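Local coordinates for protein nitrilotriacetate monooxygenase component B (Bacillus cereus ATCC 14579, PDB 3BPK) that probably acts as an FMN-binding flavin reductase component of a monooxygenase, passing electrons from NADH or NADPH to flavin, at residues Asn10-Glu14 and Lys15-Lys19. Numbering follows the deposited sequence.
Sequences NEQTE and KDNYK. With SO4 (sulfate ion), chain E.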
# COMPACT_ATOMS: atom_id res chain seq x y z
N ASN B 10 9.21 17.16 -12.13
CA ASN B 10 9.88 18.43 -11.87
C ASN B 10 9.27 19.62 -12.61
O ASN B 10 9.55 20.78 -12.24
CB ASN B 10 11.37 18.29 -12.22
CG ASN B 10 12.09 17.28 -11.35
OD1 ASN B 10 12.81 16.41 -11.86
ND2 ASN B 10 11.88 17.35 -10.05
N GLU B 11 8.42 19.35 -13.61
CA GLU B 11 7.78 20.39 -14.42
C GLU B 11 6.31 20.58 -14.10
O GLU B 11 5.57 21.20 -14.86
CB GLU B 11 7.97 20.09 -15.92
CG GLU B 11 9.40 20.14 -16.36
CD GLU B 11 9.60 19.69 -17.81
OE1 GLU B 11 10.76 19.77 -18.26
OE2 GLU B 11 8.61 19.28 -18.49
N GLN B 12 5.87 20.03 -12.97
CA GLN B 12 4.52 20.30 -12.53
C GLN B 12 4.51 20.45 -11.03
O GLN B 12 5.52 20.20 -10.38
CB GLN B 12 3.55 19.25 -13.03
CG GLN B 12 3.92 17.82 -12.69
CD GLN B 12 2.84 16.87 -13.16
OE1 GLN B 12 2.09 17.17 -14.10
NE2 GLN B 12 2.78 15.68 -12.54
N THR B 13 3.37 20.88 -10.49
CA THR B 13 3.29 21.20 -9.06
C THR B 13 3.12 19.95 -8.19
O THR B 13 2.78 18.86 -8.68
CB THR B 13 2.09 22.09 -8.74
OG1 THR B 13 0.88 21.39 -9.03
CG2 THR B 13 2.15 23.43 -9.56
N GLU B 14 3.31 20.13 -6.89
CA GLU B 14 3.05 19.07 -5.93
C GLU B 14 1.62 18.55 -6.07
O GLU B 14 1.38 17.33 -6.08
CB GLU B 14 3.32 19.55 -4.51
CG GLU B 14 2.89 18.53 -3.47
CD GLU B 14 3.28 18.91 -2.04
OE1 GLU B 14 4.01 19.90 -1.83
OE2 GLU B 14 2.87 18.18 -1.13
N LYS B 15 0.66 19.45 -6.22
CA LYS B 15 -0.72 19.04 -6.38
C LYS B 15 -0.89 18.23 -7.67
O LYS B 15 -1.63 17.23 -7.71
CB LYS B 15 -1.67 20.26 -6.32
CG LYS B 15 -3.13 19.89 -6.33
CD LYS B 15 -3.99 21.09 -5.94
CE LYS B 15 -5.37 21.04 -6.58
NZ LYS B 15 -6.17 22.29 -6.29
N ASP B 16 -0.24 18.66 -8.75
CA ASP B 16 -0.26 17.86 -9.98
C ASP B 16 0.29 16.45 -9.79
O ASP B 16 -0.26 15.48 -10.33
CB ASP B 16 0.54 18.56 -11.10
CG ASP B 16 -0.07 19.89 -11.54
OD1 ASP B 16 -1.29 20.08 -11.40
OD2 ASP B 16 0.71 20.74 -12.03
N ASN B 17 1.42 16.34 -9.08
CA ASN B 17 2.02 15.01 -8.83
C ASN B 17 1.11 14.16 -7.93
O ASN B 17 0.94 12.97 -8.17
CB ASN B 17 3.41 15.13 -8.24
CG ASN B 17 4.40 15.63 -9.27
OD1 ASN B 17 4.40 15.12 -10.42
ND2 ASN B 17 5.28 16.58 -8.87
N TYR B 18 0.52 14.81 -6.94
CA TYR B 18 -0.47 14.17 -6.06
C TYR B 18 -1.63 13.60 -6.85
O TYR B 18 -2.03 12.46 -6.62
CB TYR B 18 -0.97 15.18 -5.05
CG TYR B 18 -2.08 14.68 -4.16
CD1 TYR B 18 -1.80 13.92 -3.02
CD2 TYR B 18 -3.41 15.00 -4.44
CE1 TYR B 18 -2.83 13.48 -2.19
CE2 TYR B 18 -4.47 14.56 -3.60
CZ TYR B 18 -4.16 13.80 -2.48
OH TYR B 18 -5.19 13.38 -1.66
N LYS B 19 -2.20 14.39 -7.76
CA LYS B 19 -3.32 13.92 -8.57
C LYS B 19 -2.95 12.73 -9.45
O LYS B 19 -3.75 11.78 -9.62
CB LYS B 19 -3.87 15.08 -9.44
CG LYS B 19 -4.50 16.19 -8.61
CD LYS B 19 -4.68 17.48 -9.43
CE LYS B 19 -5.61 17.26 -10.62
NZ LYS B 19 -5.86 18.52 -11.38
S SO4 E . 4.42 23.66 -5.50
O1 SO4 E . 5.24 23.59 -4.29
O2 SO4 E . 4.70 22.51 -6.34
O3 SO4 E . 4.73 24.89 -6.23
O4 SO4 E . 3.01 23.72 -5.14
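With chi1 of 64°, Thr13 sets OG1 between its own backbone N and carbonyl carbon, facing the start of the helix, while Asp16 swings CG anti to its carbonyl carbon (chi1 -65°), back toward Thr13. The two residues then exchange hydrogen bonds: Asp16 N donates to Thr13 OG1 at 3.0 Å, and Thr13 N donates to Asp16 OD2 at 3.1 Å, reaching that oxygen from above the carboxylate plane. Gln12 makes a second link. Its extended chain runs past Asp16, CD lying 3.5 Å from Asp16 CB, and delivers NE2 to Asn17 OD1 at 2.7 Å. This hydrogen bond is almost straight, and the acceptor lies in the amide plane of Gln12; the donor, however, stands above the carbonyl plane of Asn17, the two amides being turned 60° apart. Asn17 ND2 is hydrogen-bonded to Pro9 O, so both ends of this buried amide are tied to the incoming loop, which should fix its rotation. Regular helical bonding begins with Asn17 N to Thr13 O, 2.9 Å, and continues with Tyr18 N to Glu14 O. At the N-terminal end of the helix, Glu14 N donates instead to O2 of a sulfate, at 2.8 Å, an ion that was probably picked up from the crystallisation solution; an anion here is consistent with the positive end of the helix dipole. The second subunit packs on this turn, its Phe165 against Asn17 and its Ala55 against Tyr18. Reciprocal side-chain-to-backbone bonds between the N-cap Thr13 and Asp16, three positions on, define a capping box, here starting helix 14-24 at the dimer interface.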